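PDB 5XDC: thermophilic dibenzothiophene desulfurization enzyme C, which probably catalyses the FMNH2- and oxygen-dependent oxidation of dibenzothiophene to its sulfoxide and then its sulfone. Local coordinates for residues G67-W70 with P71-Y74; S191-A194 with G195-V198. All blocks are in the same frame, centred on the assembly; numbering follows the deposited sequence.

Overall arrangement
Interaction 1 comes first along the chain, at the start of helix 70-83 in the acyl-CoA dehydrogenase-type N-terminal domain; interaction 2 follows in the middle domain, at the turn that leads from strand 184-190 into strand 196-198. The two share no helix or sheet. Their centres are 31 Å apart and their nearest atoms about 21 Å, so the two do not touch, one starting a helix and the other turning the chain between strands. Residues 67-74 lie partly buried among helices, whereas residues 191-198 form a surface turn. The side chain of Trp70 is about 10 Å from that of Tyr93, and those of Ser191 and Val196 about 11 and 12 Å from those of Asn126 and Ser128, FMN-binding residues whose flavin is absent from this chain.

Interaction 1: G67-W70 with P71-Y74; sequences GESW and PTVY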
# COMPACT_ATOMS: atom_id res chain seq x y z
N GLY B 67 17.61 -39.47 0.86
CA GLY B 67 18.25 -38.93 2.05
C GLY B 67 18.51 -37.45 1.98
O GLY B 67 19.53 -36.98 2.50
N GLU B 68 17.62 -36.70 1.33
CA GLU B 68 17.78 -35.27 1.19
C GLU B 68 17.09 -34.53 2.33
O GLU B 68 16.52 -35.13 3.24
CB GLU B 68 17.26 -34.83 -0.18
CG GLU B 68 18.32 -34.72 -1.22
CD GLU B 68 19.20 -33.48 -1.03
OE1 GLU B 68 19.01 -32.71 -0.04
OE2 GLU B 68 20.08 -33.28 -1.87
N SER B 69 17.15 -33.20 2.29
CA SER B 69 16.71 -32.35 3.38
C SER B 69 15.50 -31.51 2.97
O SER B 69 15.21 -31.33 1.78
CB SER B 69 17.84 -31.42 3.80
OG SER B 69 18.10 -30.51 2.74
N TRP B 70 14.84 -30.96 3.97
CA TRP B 70 13.72 -30.05 3.71
C TRP B 70 14.13 -28.83 2.89
O TRP B 70 13.37 -28.46 1.98
CB TRP B 70 13.08 -29.66 5.05
CG TRP B 70 12.10 -30.66 5.55
CD1 TRP B 70 12.25 -31.51 6.61
CD2 TRP B 70 10.80 -30.92 5.01
NE1 TRP B 70 11.13 -32.27 6.77
CE2 TRP B 70 10.22 -31.93 5.79
CE3 TRP B 70 10.07 -30.39 3.94
CZ2 TRP B 70 8.94 -32.42 5.55
CZ3 TRP B 70 8.80 -30.88 3.69
CH2 TRP B 70 8.26 -31.90 4.49
N PRO B 71 15.28 -28.18 3.12
CA PRO B 71 15.69 -27.11 2.20
C PRO B 71 15.64 -27.50 0.73
O PRO B 71 15.16 -26.73 -0.11
CB PRO B 71 17.11 -26.78 2.69
CG PRO B 71 17.03 -27.00 4.15
CD PRO B 71 16.13 -28.22 4.32
N THR B 72 16.13 -28.70 0.38
CA THR B 72 16.06 -29.17 -1.00
C THR B 72 14.62 -29.36 -1.45
O THR B 72 14.26 -28.99 -2.58
CB THR B 72 16.85 -30.48 -1.12
OG1 THR B 72 18.22 -30.20 -0.81
CG2 THR B 72 16.75 -31.03 -2.52
N VAL B 73 13.80 -30.00 -0.62
CA VAL B 73 12.39 -30.19 -0.94
C VAL B 73 11.71 -28.85 -1.22
O VAL B 73 11.03 -28.68 -2.24
CB VAL B 73 11.68 -30.94 0.21
CG1 VAL B 73 10.18 -31.00 -0.04
CG2 VAL B 73 12.26 -32.36 0.37
N TYR B 74 11.88 -27.90 -0.31
CA TYR B 74 11.22 -26.60 -0.48
C TYR B 74 11.67 -25.91 -1.76
O TYR B 74 10.85 -25.31 -2.47
CB TYR B 74 11.50 -25.72 0.75
CG TYR B 74 10.71 -26.10 1.98
CD1 TYR B 74 9.32 -26.08 1.98
CD2 TYR B 74 11.35 -26.45 3.17
CE1 TYR B 74 8.58 -26.42 3.11
CE2 TYR B 74 10.64 -26.77 4.31
CZ TYR B 74 9.25 -26.75 4.28
OH TYR B 74 8.54 -27.08 5.40
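Trp70 sets CE3 of its indole over one face of the Tyr74 ring, 3.7 Å from Tyr74 CE2. The ring planes meet at 34°, an oblique pairing one helical turn apart. With CG anti to the carbonyl carbon (chi1 -83°), the indole runs alongside Val73, whose CG1 lies 4.0 Å from Trp70 CZ3. Large flat side chains suit this buried side, which packs on helices 85-104, 247-276 and 293-324: Trp70 meets Trp324 edge-to-face and Tyr74 stacks on His257, while the tyrosine hydroxyl is hydrogen-bonded to the carbonyl of Ile250.

Ser69 is the N-cap residue of helix 70-83 in the acyl-CoA dehydrogenase-type N-terminal domain. Its carbonyl O accepts from Val73 N at 3.1 Å, and Trp70 O then takes Tyr74 N in a nearly straight bond of 2.8 Å (N-H...O 175°). Pro71 fits the first turn, where its missing N-H costs no helical bond. Beside the cap, Glu68 folds back at chi2 and brings OE1 to two donors. Thr72 OG1 gives its proton to Glu68 OE1 at 2.7 Å, arriving from above the carboxylate plane, and Ser69 N meets the anti lone pair of OE1 at 3.0 Å. The carboxylate's negative charge probably also interacts favourably with the helix N-terminus. Without this carboxylate, as with an alanine here, Thr72 OG1 and Ser69 N would probably lose their shared acceptor and the threonine hydroxyl would be freer to turn.

Interaction 2: S191-A194 with G195-V198; sequences SDRA and GVQV
Val196 N donates to Arg193 O at 3.1 Å, closing a type II beta turn that runs from Arg193 to Val196. The turn lies in the acyl-CoA dehydrogenase-type middle domain, on the connection from strand 184-190 of the mixed sheet to strand 196-198 of a three-stranded antiparallel sheet. The bond is fairly straight (N-H...O 160°), with the donor tilted somewhat from the carbonyl plane. Ala194 and Gly195 occupy the two corners. Glycine suits the second corner because its phi is 98°, and at these backbone angles a CB would run into Ala194 O. The small methyl of Ala194 turns away on the exposed side.

The valine side chain backs the turn. Its CG1, anti to the backbone N (chi1 174°), reaches Ser191 O at 3.3 Å, while the other methyl, CG2, lies 4.1 Å from Arg193 CB. A branched apolar residue thus touches both the chain entering the turn and the aliphatic root of the arginine, and the same side chain also packs on Leu168 of strand 167-174 and Val220 of strand 220-222.

Further out, polar side chains tie the approach to neighbouring parts of the chain. Ser191 OG is hydrogen-bonded to the carbonyl of Ala165. The long side chain of Arg193 bends at chi2 and chi3 and carries its guanidinium group to Glu226, with which it forms a salt bridge, and to Val221 O in strand 220-222, to which it hydrogen-bonds; a long, cationic residue suits both tasks. Beyond the turn, Gln197 pairs with Thr216 by backbone hydrogen bonding. A single water donates to both Arg193 O and Val196 O, at 2.8 Å from each, bridging the two carbonyls.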
# COMPACT_ATOMS: atom_id res chain seq x y z
N SER B 191 -5.96 -46.14 -2.46
CA SER B 191 -7.08 -45.39 -3.00
C SER B 191 -8.13 -46.28 -3.65
O SER B 191 -9.25 -45.82 -3.87
CB SER B 191 -6.58 -44.35 -4.01
OG SER B 191 -5.88 -44.95 -5.08
N ASP B 192 -7.80 -47.53 -3.95
CA ASP B 192 -8.79 -48.48 -4.47
C ASP B 192 -9.30 -49.44 -3.41
O ASP B 192 -9.88 -50.48 -3.74
CB ASP B 192 -8.21 -49.24 -5.67
CG ASP B 192 -6.99 -50.07 -5.32
OD1 ASP B 192 -6.53 -50.05 -4.15
OD2 ASP B 192 -6.47 -50.74 -6.23
N ARG B 193 -9.09 -49.13 -2.13
CA ARG B 193 -9.77 -49.87 -1.07
C ARG B 193 -11.27 -49.86 -1.32
O ARG B 193 -11.84 -48.83 -1.72
CB ARG B 193 -9.43 -49.25 0.29
CG ARG B 193 -10.22 -49.72 1.52
CD ARG B 193 -9.91 -51.13 1.98
NE ARG B 193 -8.49 -51.50 1.91
CZ ARG B 193 -7.57 -51.18 2.82
NH1 ARG B 193 -7.88 -50.45 3.89
NH2 ARG B 193 -6.33 -51.59 2.65
N ALA B 194 -11.92 -51.01 -1.12
CA ALA B 194 -13.36 -51.11 -1.35
C ALA B 194 -14.10 -50.01 -0.59
O ALA B 194 -13.88 -49.80 0.60
CB ALA B 194 -13.88 -52.48 -0.91
N GLY B 195 -15.00 -49.32 -1.30
CA GLY B 195 -15.80 -48.28 -0.70
C GLY B 195 -15.27 -46.88 -0.90
O GLY B 195 -15.98 -45.91 -0.59
N VAL B 196 -14.05 -46.73 -1.40
CA VAL B 196 -13.47 -45.41 -1.67
C VAL B 196 -13.88 -44.98 -3.07
O VAL B 196 -13.61 -45.67 -4.05
CB VAL B 196 -11.94 -45.43 -1.53
CG1 VAL B 196 -11.35 -44.07 -1.95
CG2 VAL B 196 -11.54 -45.76 -0.09
N GLN B 197 -14.50 -43.80 -3.17
CA GLN B 197 -14.86 -43.24 -4.47
C GLN B 197 -14.28 -41.84 -4.56
O GLN B 197 -14.69 -40.95 -3.81
CB GLN B 197 -16.38 -43.22 -4.67
CG GLN B 197 -16.81 -42.60 -6.00
CD GLN B 197 -16.31 -43.37 -7.20
OE1 GLN B 197 -16.57 -44.57 -7.34
NE2 GLN B 197 -15.58 -42.68 -8.08
N VAL B 198 -13.31 -41.66 -5.45
CA VAL B 198 -12.75 -40.35 -5.75
C VAL B 198 -13.70 -39.69 -6.75
O VAL B 198 -13.92 -40.22 -7.84
CB VAL B 198 -11.34 -40.47 -6.33
CG1 VAL B 198 -10.78 -39.09 -6.69
CG2 VAL B 198 -10.43 -41.18 -5.34
O HOH W 1 -12.44 -48.18 -4.36